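Local coordinates for universal stress protein A-like protein (Arabidopsis thaliana, PDB 2GM3) that binds adenosine monophosphate as a member of the universal stress protein family, although its wider biological role remains unknown, at residues K7-V12 with L49-Q54; K84-L89 with A105-G110; D126-G131 with K152-P157. One frame throughout, in Å; residues are numbered along the deposited sequence.

All three contacts belong to one parallel sheet of the order 102-109, 46-54, 6-11, 127-132, 158-162, with helices packed on it. Contact 1 pairs two inner strands, and the other two contacts lie to either side of it: contact 2, its centre about 9 Å away, sets helix 81-99 on strand 102-109, and contact 3, about 11 Å away, leads into strand 158-162, these two strands being outermost within this chain. The centres of contacts 2 and 3 are about 19 Å apart, and the two do not touch. Along the chain the contacts follow in series. Contacts 1 and 3 both touch AMP, so strands 46-54, 6-11 and 127-132 share in holding the nucleotide.

Contact 1: K7-V12 with L49-Q54; sequences KVMVAV and LLLHVQ. With AMP (adenosine monophosphate), chain G.
Segments K7-V12 and L49-Q54 pair as parallel strands at the heart of the sheet, joined through helix 25-39 as a beta-alpha-beta unit of the nucleotide-binding alpha/beta fold. Their axes come within 4.6 Å and diverge by 24°, a modest twist. The backbone ladder zigzags regularly: V8 O accepts from L49 N, V10 N gives to L49 O, V10 O accepts from L51 N, and V12 N gives to L51 O. M9, A11, L49 and L51 project from one face, where helix 112-123 covers M9 and L49; V10 and L50 project from the other, where L50 meets F92 of helix 81-99.

The selenomethionine M9 has CG anti to its backbone N (chi1 -171°), which sends the chain out over that face; a bend at chi3 then turns its CE onto L51, 3.4 Å from CD2. On the reverse face, CD2 of L50 touches both valines of the partner segment, 4.1 Å from CB of V10 and 3.9 Å from CG1 of V12.

At the C-terminal end of the pair the backbone turns to the ligand. O2' of AMP donates to A11 O at 2.6 Å, while the adenine is read by V53: its N gives to N1 at 2.9 Å and its O takes N6 at 2.8 Å, two bonds that recognise the Watson-Crick edge of the base. V12 O, beside the base, is gripped by H52, whose ND1 donates to it at 2.9 Å with the oxygen only 5° out of the imidazole plane.

Contact 2: K84-L89 with A105-G110; sequences KGLHLL and AWIKTG
L89 reaches from helix 81-99 onto strand 102-109 and meets A105, W106 and I107 in turn. The helix runs nearly antiparallel to this strand, outermost within this chain, with its axis 8.7 Å from the strand axis and a 155° angle between their directions, the alpha/beta packing expected where a helix runs back over the sheet before the next strand.

Starting at CB, 4.2 Å from A105 CB, the side chain of L89 comes closer at CG, 3.6 Å from A105 CB. There it forks. CD1 goes toward the strand backbone, 4.1 Å from W106 O. CD2 dips beside the same peptide and ends 3.5 Å from CG1 of I107, the two side chains lying aslant. The torsions that place this fork, chi1 -100° and chi2 34°, are both off the usual staggered values. L89 also rests on H52 of strand 46-54. Cutting L89 back to an alanine is likely to open a gap beside A105 CB and leave I107 CG1 without its methyl partner.

I107 answers from the strand. With CG1 anti to the carbonyl carbon and the chain then extended, its CD1 gets to the helix backbone, 3.5 Å from G85 C, and meets CD2 of L86 at 3.6 Å, the two side chains crossing nearly at right angles. G85 makes this approach possible, because a beta carbon there would sit 2.8 Å from I107 CD1. W106 turns its indole to the far face of the sheet, where NE1 hydrogen-bonds OE2 of E119 from helix 112-123.

No hydrogen bond links helix and strand here, so this partly buried contact is apolar and depends on the fit of L89 and I107.

Contact 3: D126-G131 with K152-P157; sequences DFLVVG and KHAECP. With AMP (adenosine monophosphate), chain G.
F127 meets P157 through its CB, 3.6 Å from the proline CB, and swings its phenyl ring away from that neighbour. The ring instead meets the indole of W33 of the second subunit, the planes nearly perpendicular, and V8 of the adjoining strand packs against it too; it thus serves the subunit interface. The pyrrolidine ring of P157 has its CD 3.1 Å from D126 O and also packs against W33 of the second subunit.

One residue further along the strand, L128 N donates to P157 O, 2.8 Å long, nearly straight (169°) and with the donor nearly in line with the carbonyl bond. With this bond the loop after helix 146-153 enters strand 158-162, whose M159 continues the pairing with L128. C156 SG stands between its backbone N and carbonyl carbon (chi1 68°), which brings the sulfur 3.8 Å from L128 CB, while CD2 of L128 touches the methyl of A154 at 3.9 Å; helix 112-123 also packs against L128 and C156.

At the other end of the strand, G131 N donates to O2' of AMP at 3.0 Å. A beta carbon on G131 would clash with O3', so glycine suits a site where the ribose lies against the backbone. One end of the strand is therefore fixed by a main-chain bond and apolar contacts, while the other offers an N-H to the sugar.

Contact 1: K7-V12 with L49-Q54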
loop_
_atom_site.group_PDB
_atom_site.type_symbol
_atom_site.label_atom_id
_atom_site.label_comp_id
_atom_site.label_asym_id
_atom_site.label_seq_id
_atom_site.Cartn_x
_atom_site.Cartn_y
_atom_site.Cartn_z
ATOM N N LYS A 7 -3.746 4.908 -11.568
ATOM C CA LYS A 7 -5.089 4.465 -11.142
ATOM C C LYS A 7 -5.015 3.887 -9.754
ATOM O O LYS A 7 -4.390 2.867 -9.514
ATOM C CB LYS A 7 -5.728 3.451 -12.110
ATOM C CG LYS A 7 -5.826 3.906 -13.588
ATOM C CD LYS A 7 -6.102 2.696 -14.481
ATOM C CE LYS A 7 -5.293 2.752 -15.790
ATOM N NZ LYS A 7 -4.823 1.381 -16.230
ATOM N N VAL A 8 -5.671 4.560 -8.833
ATOM C CA VAL A 8 -5.701 4.159 -7.461
ATOM C C VAL A 8 -7.086 3.587 -7.147
ATOM O O VAL A 8 -8.067 4.339 -7.076
ATOM C CB VAL A 8 -5.453 5.378 -6.579
ATOM C CG1 VAL A 8 -5.311 4.964 -5.106
ATOM C CG2 VAL A 8 -4.230 6.129 -7.062
HETATM N N MSE A 9 -7.156 2.267 -6.933
HETATM C CA MSE A 9 -8.415 1.642 -6.501
HETATM C C MSE A 9 -8.554 1.754 -4.993
HETATM O O MSE A 9 -7.623 1.405 -4.273
HETATM C CB MSE A 9 -8.471 0.179 -6.902
HETATM C CG MSE A 9 -9.876 -0.398 -6.656
HETATM SE SE MSE A 9 -10.145 -2.093 -7.510
HETATM C CE MSE A 9 -10.409 -3.033 -6.006
ATOM N N VAL A 10 -9.691 2.255 -4.528
ATOM C CA VAL A 10 -9.907 2.491 -3.090
ATOM C C VAL A 10 -11.143 1.725 -2.693
ATOM O O VAL A 10 -12.206 1.983 -3.215
ATOM C CB VAL A 10 -10.100 3.971 -2.771
ATOM C CG1 VAL A 10 -10.329 4.158 -1.294
ATOM C CG2 VAL A 10 -8.885 4.802 -3.209
ATOM N N ALA A 11 -10.989 0.762 -1.794
ATOM C CA ALA A 11 -12.053 -0.111 -1.400
ATOM C C ALA A 11 -12.762 0.569 -0.232
ATOM O O ALA A 11 -12.157 0.798 0.822
ATOM C CB ALA A 11 -11.468 -1.450 -0.986
ATOM N N VAL A 12 -14.042 0.895 -0.412
ATOM C CA VAL A 12 -14.787 1.666 0.589
ATOM C C VAL A 12 -15.991 0.888 1.088
ATOM O O VAL A 12 -16.671 0.174 0.326
ATOM C CB VAL A 12 -15.215 3.066 0.065
ATOM C CG1 VAL A 12 -13.986 3.898 -0.400
ATOM C CG2 VAL A 12 -16.206 2.971 -1.055
ATOM N N LEU A 49 -10.358 5.068 -8.283
ATOM C CA LEU A 49 -11.386 4.103 -8.653
ATOM C C LEU A 49 -12.011 3.596 -7.341
ATOM O O LEU A 49 -11.370 2.915 -6.583
ATOM C CB LEU A 49 -10.790 2.963 -9.498
ATOM C CG LEU A 49 -10.019 3.410 -10.722
ATOM C CD1 LEU A 49 -9.250 2.270 -11.288
ATOM C CD2 LEU A 49 -10.948 3.965 -11.789
ATOM N N LEU A 50 -13.243 4.003 -7.068
ATOM C CA LEU A 50 -13.882 3.706 -5.806
ATOM C C LEU A 50 -14.749 2.486 -5.943
ATOM O O LEU A 50 -15.694 2.484 -6.718
ATOM C CB LEU A 50 -14.731 4.876 -5.368
ATOM C CG LEU A 50 -14.028 6.187 -5.046
ATOM C CD1 LEU A 50 -14.981 7.300 -5.229
ATOM C CD2 LEU A 50 -13.480 6.137 -3.542
ATOM N N LEU A 51 -14.407 1.429 -5.214
ATOM C CA LEU A 51 -15.196 0.229 -5.261
ATOM C C LEU A 51 -15.837 -0.080 -3.901
ATOM O O LEU A 51 -15.145 -0.138 -2.868
ATOM C CB LEU A 51 -14.351 -0.925 -5.742
ATOM C CG LEU A 51 -14.934 -2.315 -5.500
ATOM C CD1 LEU A 51 -16.068 -2.666 -6.447
ATOM C CD2 LEU A 51 -13.804 -3.331 -5.631
ATOM N N HIS A 52 -17.156 -0.298 -3.928
ATOM C CA HIS A 52 -17.875 -0.813 -2.773
ATOM C C HIS A 52 -18.361 -2.194 -3.066
ATOM O O HIS A 52 -19.001 -2.438 -4.091
ATOM C CB HIS A 52 -19.079 0.058 -2.425
ATOM C CG HIS A 52 -19.902 -0.505 -1.318
ATOM N ND1 HIS A 52 -19.445 -0.584 -0.020
ATOM C CD2 HIS A 52 -21.152 -1.031 -1.311
ATOM C CE1 HIS A 52 -20.381 -1.122 0.744
ATOM N NE2 HIS A 52 -21.435 -1.381 -0.010
ATOM N N VAL A 53 -18.078 -3.128 -2.174
ATOM C CA VAL A 53 -18.653 -4.448 -2.341
ATOM C C VAL A 53 -19.879 -4.596 -1.454
ATOM O O VAL A 53 -19.815 -4.407 -0.259
ATOM C CB VAL A 53 -17.625 -5.560 -2.142
ATOM C CG1 VAL A 53 -18.201 -6.930 -2.518
ATOM C CG2 VAL A 53 -16.452 -5.285 -3.025
ATOM N N GLN A 54 -20.994 -4.917 -2.069
ATOM C CA GLN A 54 -22.271 -5.058 -1.360
ATOM C C GLN A 54 -22.587 -6.539 -1.071
ATOM O O GLN A 54 -22.397 -7.414 -1.924
ATOM C CB GLN A 54 -23.350 -4.415 -2.229
ATOM C CG GLN A 54 -24.685 -4.221 -1.621
ATOM C CD GLN A 54 -25.797 -4.319 -2.669
ATOM O OE1 GLN A 54 -25.682 -3.783 -3.781
ATOM N NE2 GLN A 54 -26.876 -5.010 -2.314
HETATM P P AMP G . -10.169 -5.016 7.592
HETATM O O1P AMP G . -11.351 -5.786 7.409
HETATM O O2P AMP G . -10.162 -4.174 8.813
HETATM O O3P AMP G . -8.894 -5.686 7.409
HETATM O "O5'" AMP G . -10.107 -3.923 6.435
HETATM C "C5'" AMP G . -11.093 -2.918 6.361
HETATM C "C4'" AMP G . -11.014 -2.374 4.959
HETATM O "O4'" AMP G . -11.445 -3.365 3.965
HETATM C "C3'" AMP G . -11.909 -1.187 4.744
HETATM O "O3'" AMP G . -11.203 -0.005 5.220
HETATM C "C2'" AMP G . -12.028 -1.185 3.228
HETATM O "O2'" AMP G . -10.885 -0.524 2.681
HETATM C "C1'" AMP G . -12.013 -2.666 2.869
HETATM N N9 AMP G . -13.404 -3.162 2.869
HETATM C C8 AMP G . -14.063 -3.800 3.864
HETATM N N7 AMP G . -15.314 -4.077 3.458
HETATM C C5 AMP G . -15.437 -3.654 2.194
HETATM C C6 AMP G . -16.458 -3.670 1.238
HETATM N N6 AMP G . -17.652 -4.184 1.472
HETATM N N1 AMP G . -16.220 -3.130 0.049
HETATM C C2 AMP G . -15.065 -2.580 -0.268
HETATM N N3 AMP G . -14.062 -2.546 0.598
HETATM C C4 AMP G . -14.222 -3.074 1.827
#

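Contact 2: K84-L89 with A105-G110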
loop_
_atom_site.group_PDB
_atom_site.type_symbol
_atom_site.label_atom_id
_atom_site.label_comp_id
_atom_site.label_asym_id
_atom_site.label_seq_id
_atom_site.Cartn_x
_atom_site.Cartn_y
_atom_site.Cartn_z
ATOM N N LYS A 84 -27.297 2.009 0.889
ATOM C CA LYS A 84 -26.092 2.189 1.705
ATOM C C LYS A 84 -24.895 2.244 0.776
ATOM O O LYS A 84 -24.034 3.090 0.919
ATOM C CB LYS A 84 -25.948 1.085 2.766
ATOM C CG LYS A 84 -26.448 1.528 4.162
ATOM C CD LYS A 84 -27.313 0.478 4.903
ATOM C CE LYS A 84 -27.272 0.713 6.425
ATOM N NZ LYS A 84 -28.436 0.182 7.245
ATOM N N GLY A 85 -24.904 1.399 -0.247
ATOM C CA GLY A 85 -23.835 1.417 -1.220
ATOM C C GLY A 85 -23.672 2.728 -1.991
ATOM O O GLY A 85 -22.554 3.289 -2.054
ATOM N N LEU A 86 -24.759 3.193 -2.604
ATOM C CA LEU A 86 -24.703 4.358 -3.470
ATOM C C LEU A 86 -24.332 5.621 -2.669
ATOM O O LEU A 86 -23.503 6.404 -3.100
ATOM C CB LEU A 86 -26.041 4.538 -4.253
ATOM C CG LEU A 86 -26.407 3.431 -5.248
ATOM C CD1 LEU A 86 -27.801 3.583 -5.833
ATOM C CD2 LEU A 86 -25.400 3.362 -6.386
ATOM N N HIS A 87 -24.947 5.788 -1.501
ATOM C CA HIS A 87 -24.696 6.948 -0.624
ATOM C C HIS A 87 -23.214 7.007 -0.254
ATOM O O HIS A 87 -22.600 8.054 -0.139
ATOM C CB HIS A 87 -25.463 6.805 0.695
ATOM C CG HIS A 87 -26.872 7.308 0.658
ATOM N ND1 HIS A 87 -27.218 8.537 0.138
ATOM C CD2 HIS A 87 -28.022 6.763 1.124
ATOM C CE1 HIS A 87 -28.524 8.720 0.266
ATOM N NE2 HIS A 87 -29.032 7.663 0.875
ATOM N N LEU A 88 -22.659 5.831 -0.061
ATOM C CA LEU A 88 -21.279 5.675 0.236
ATOM C C LEU A 88 -20.392 6.194 -0.911
ATOM O O LEU A 88 -19.468 6.996 -0.688
ATOM C CB LEU A 88 -21.030 4.196 0.467
ATOM C CG LEU A 88 -19.845 3.717 1.266
ATOM C CD1 LEU A 88 -19.755 4.519 2.561
ATOM C CD2 LEU A 88 -20.119 2.273 1.561
ATOM N N LEU A 89 -20.661 5.712 -2.119
ATOM C CA LEU A 89 -19.987 6.156 -3.332
ATOM C C LEU A 89 -20.086 7.653 -3.541
ATOM O O LEU A 89 -19.114 8.298 -3.890
ATOM C CB LEU A 89 -20.641 5.489 -4.529
ATOM C CG LEU A 89 -19.883 4.283 -5.062
ATOM C CD1 LEU A 89 -19.168 3.470 -4.013
ATOM C CD2 LEU A 89 -20.868 3.485 -5.894
ATOM N N ALA A 105 -16.653 5.427 -9.689
ATOM C CA ALA A 105 -17.126 4.701 -8.520
ATOM C C ALA A 105 -18.207 3.740 -8.933
ATOM O O ALA A 105 -19.077 4.082 -9.723
ATOM C CB ALA A 105 -17.643 5.666 -7.465
ATOM N N TRP A 106 -18.139 2.523 -8.399
ATOM C CA TRP A 106 -19.172 1.541 -8.693
ATOM C C TRP A 106 -19.281 0.502 -7.596
ATOM O O TRP A 106 -18.444 0.437 -6.664
ATOM C CB TRP A 106 -18.914 0.885 -10.032
ATOM C CG TRP A 106 -17.773 -0.012 -9.997
ATOM C CD1 TRP A 106 -17.808 -1.357 -9.874
ATOM C CD2 TRP A 106 -16.396 0.356 -10.060
ATOM N NE1 TRP A 106 -16.549 -1.853 -9.843
ATOM C CE2 TRP A 106 -15.653 -0.829 -9.972
ATOM C CE3 TRP A 106 -15.718 1.575 -10.200
ATOM C CZ2 TRP A 106 -14.241 -0.851 -10.021
ATOM C CZ3 TRP A 106 -14.316 1.557 -10.263
ATOM C CH2 TRP A 106 -13.595 0.349 -10.157
ATOM N N ILE A 107 -20.319 -0.318 -7.737
ATOM C CA ILE A 107 -20.650 -1.339 -6.776
ATOM C C ILE A 107 -20.591 -2.693 -7.457
ATOM O O ILE A 107 -21.030 -2.837 -8.591
ATOM C CB ILE A 107 -22.060 -1.076 -6.222
ATOM C CG1 ILE A 107 -22.029 0.231 -5.409
ATOM C CG2 ILE A 107 -22.533 -2.281 -5.381
ATOM C CD1 ILE A 107 -23.361 0.765 -4.897
ATOM N N LYS A 108 -19.998 -3.664 -6.767
ATOM C CA LYS A 108 -20.063 -5.059 -7.149
ATOM C C LYS A 108 -20.682 -5.835 -6.002
ATOM O O LYS A 108 -20.688 -5.366 -4.863
ATOM C CB LYS A 108 -18.660 -5.563 -7.471
ATOM C CG LYS A 108 -18.093 -5.016 -8.779
ATOM C CD LYS A 108 -18.739 -5.675 -9.999
ATOM C CE LYS A 108 -18.240 -5.054 -11.285
ATOM N NZ LYS A 108 -19.040 -5.533 -12.470
ATOM N N THR A 109 -21.211 -7.011 -6.280
ATOM C CA THR A 109 -21.849 -7.817 -5.252
ATOM C C THR A 109 -21.025 -9.076 -4.949
ATOM O O THR A 109 -20.354 -9.619 -5.832
ATOM C CB THR A 109 -23.315 -8.167 -5.695
ATOM O OG1 THR A 109 -24.037 -6.955 -5.957
ATOM C CG2 THR A 109 -24.082 -8.977 -4.632
ATOM N N GLY A 110 -21.080 -9.535 -3.702
ATOM C CA GLY A 110 -20.503 -10.826 -3.332
ATOM C C GLY A 110 -19.669 -10.693 -2.085
ATOM O O GLY A 110 -19.865 -9.756 -1.303
#

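Contact 3: D126-G131 with K152-P157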
loop_
_atom_site.group_PDB
_atom_site.type_symbol
_atom_site.label_atom_id
_atom_site.label_comp_id
_atom_site.label_asym_id
_atom_site.label_seq_id
_atom_site.Cartn_x
_atom_site.Cartn_y
_atom_site.Cartn_z
ATOM N N ASP A 126 -3.304 0.632 -10.746
ATOM C CA ASP A 126 -1.901 0.567 -10.499
ATOM C C ASP A 126 -1.687 0.086 -9.067
ATOM O O ASP A 126 -0.776 -0.691 -8.818
ATOM C CB ASP A 126 -1.264 1.907 -10.758
ATOM C CG ASP A 126 -1.338 2.303 -12.216
ATOM O OD1 ASP A 126 -0.736 1.624 -13.072
ATOM O OD2 ASP A 126 -2.010 3.304 -12.512
ATOM N N PHE A 127 -2.530 0.547 -8.144
ATOM C CA PHE A 127 -2.574 -0.007 -6.826
ATOM C C PHE A 127 -3.924 0.025 -6.145
ATOM O O PHE A 127 -4.828 0.750 -6.562
ATOM C CB PHE A 127 -1.473 0.560 -5.926
ATOM C CG PHE A 127 -1.614 2.013 -5.549
ATOM C CD1 PHE A 127 -1.938 2.360 -4.251
ATOM C CD2 PHE A 127 -1.313 3.027 -6.459
ATOM C CE1 PHE A 127 -2.015 3.713 -3.863
ATOM C CE2 PHE A 127 -1.389 4.349 -6.099
ATOM C CZ PHE A 127 -1.739 4.705 -4.797
ATOM N N LEU A 128 -4.024 -0.752 -5.064
ATOM C CA LEU A 128 -5.228 -0.867 -4.245
ATOM C C LEU A 128 -4.977 -0.241 -2.879
ATOM O O LEU A 128 -3.985 -0.556 -2.215
ATOM C CB LEU A 128 -5.550 -2.369 -4.081
ATOM C CG LEU A 128 -6.643 -2.826 -3.126
ATOM C CD1 LEU A 128 -7.975 -2.145 -3.493
ATOM C CD2 LEU A 128 -6.793 -4.305 -3.128
ATOM N N VAL A 129 -5.858 0.652 -2.468
ATOM C CA VAL A 129 -5.843 1.179 -1.113
ATOM C C VAL A 129 -6.999 0.562 -0.305
ATOM O O VAL A 129 -8.160 0.598 -0.730
ATOM C CB VAL A 129 -6.004 2.702 -1.102
ATOM C CG1 VAL A 129 -6.005 3.217 0.309
ATOM C CG2 VAL A 129 -4.912 3.394 -1.914
ATOM N N VAL A 130 -6.664 -0.015 0.841
ATOM C CA VAL A 130 -7.644 -0.503 1.764
ATOM C C VAL A 130 -7.286 0.081 3.098
ATOM O O VAL A 130 -6.098 0.255 3.418
ATOM C CB VAL A 130 -7.667 -2.088 1.859
ATOM C CG1 VAL A 130 -8.194 -2.695 0.548
ATOM C CG2 VAL A 130 -6.279 -2.646 2.163
ATOM N N GLY A 131 -8.315 0.405 3.868
ATOM C CA GLY A 131 -8.159 0.713 5.262
ATOM C C GLY A 131 -7.906 -0.609 5.962
ATOM O O GLY A 131 -7.947 -1.661 5.325
ATOM N N LYS A 152 -2.399 -10.181 0.586
ATOM C CA LYS A 152 -1.908 -11.493 0.264
ATOM C C LYS A 152 -2.257 -11.848 -1.200
ATOM O O LYS A 152 -1.456 -12.459 -1.911
ATOM C CB LYS A 152 -2.486 -12.474 1.288
ATOM C CG LYS A 152 -2.240 -13.931 1.056
ATOM C CD LYS A 152 -2.720 -14.758 2.270
ATOM C CE LYS A 152 -2.793 -16.266 1.912
ATOM N NZ LYS A 152 -3.007 -17.186 3.069
ATOM N N HIS A 153 -3.432 -11.453 -1.667
ATOM C CA HIS A 153 -3.911 -12.001 -2.924
ATOM C C HIS A 153 -4.042 -11.041 -4.102
ATOM O O HIS A 153 -3.924 -11.455 -5.243
ATOM C CB HIS A 153 -5.224 -12.755 -2.710
ATOM C CG HIS A 153 -5.059 -14.057 -1.985
ATOM N ND1 HIS A 153 -4.373 -15.133 -2.520
ATOM C CD2 HIS A 153 -5.516 -14.466 -0.778
ATOM C CE1 HIS A 153 -4.402 -16.139 -1.666
ATOM N NE2 HIS A 153 -5.085 -15.757 -0.598
ATOM N N ALA A 154 -4.280 -9.764 -3.842
ATOM C CA ALA A 154 -4.492 -8.837 -4.950
ATOM C C ALA A 154 -3.308 -8.820 -5.920
ATOM O O ALA A 154 -2.158 -8.951 -5.517
ATOM C CB ALA A 154 -4.839 -7.465 -4.461
ATOM N N GLU A 155 -3.594 -8.725 -7.207
ATOM C CA GLU A 155 -2.548 -8.806 -8.228
ATOM C C GLU A 155 -2.145 -7.393 -8.648
ATOM O O GLU A 155 -1.991 -7.081 -9.837
ATOM C CB GLU A 155 -3.001 -9.658 -9.415
ATOM C CG GLU A 155 -3.458 -11.058 -9.014
ATOM C CD GLU A 155 -3.773 -11.940 -10.194
ATOM O OE1 GLU A 155 -4.293 -11.426 -11.218
ATOM O OE2 GLU A 155 -3.523 -13.161 -10.094
ATOM N N CYS A 156 -2.008 -6.537 -7.641
ATOM C CA CYS A 156 -1.422 -5.233 -7.795
ATOM C C CYS A 156 -0.850 -4.855 -6.425
ATOM O O CYS A 156 -1.167 -5.504 -5.434
ATOM C CB CYS A 156 -2.498 -4.230 -8.206
ATOM S SG CYS A 156 -3.649 -3.971 -6.912
ATOM N N PRO A 157 -0.010 -3.811 -6.365
ATOM C CA PRO A 157 0.411 -3.231 -5.078
ATOM C C PRO A 157 -0.760 -2.883 -4.175
ATOM O O PRO A 157 -1.795 -2.398 -4.644
ATOM C CB PRO A 157 1.114 -1.942 -5.495
ATOM C CG PRO A 157 1.727 -2.315 -6.856
ATOM C CD PRO A 157 0.650 -3.159 -7.513
HETATM P P AMP G . -10.169 -5.016 7.592
HETATM O O1P AMP G . -11.351 -5.786 7.409
HETATM O O2P AMP G . -10.162 -4.174 8.813
HETATM O O3P AMP G . -8.894 -5.686 7.409
HETATM O "O5'" AMP G . -10.107 -3.923 6.435
HETATM C "C5'" AMP G . -11.093 -2.918 6.361
HETATM C "C4'" AMP G . -11.014 -2.374 4.959
HETATM O "O4'" AMP G . -11.445 -3.365 3.965
HETATM C "C3'" AMP G . -11.909 -1.187 4.744
HETATM O "O3'" AMP G . -11.203 -0.005 5.220
HETATM C "C2'" AMP G . -12.028 -1.185 3.228
HETATM O "O2'" AMP G . -10.885 -0.524 2.681
HETATM C "C1'" AMP G . -12.013 -2.666 2.869
HETATM N N9 AMP G . -13.404 -3.162 2.869
HETATM C C8 AMP G . -14.063 -3.800 3.864
HETATM N N7 AMP G . -15.314 -4.077 3.458
HETATM C C5 AMP G . -15.437 -3.654 2.194
HETATM C C6 AMP G . -16.458 -3.670 1.238
HETATM N N6 AMP G . -17.652 -4.184 1.472
HETATM N N1 AMP G . -16.220 -3.130 0.049
HETATM C C2 AMP G . -15.065 -2.580 -0.268
HETATM N N3 AMP G . -14.062 -2.546 0.598
HETATM C C4 AMP G . -14.222 -3.074 1.827
#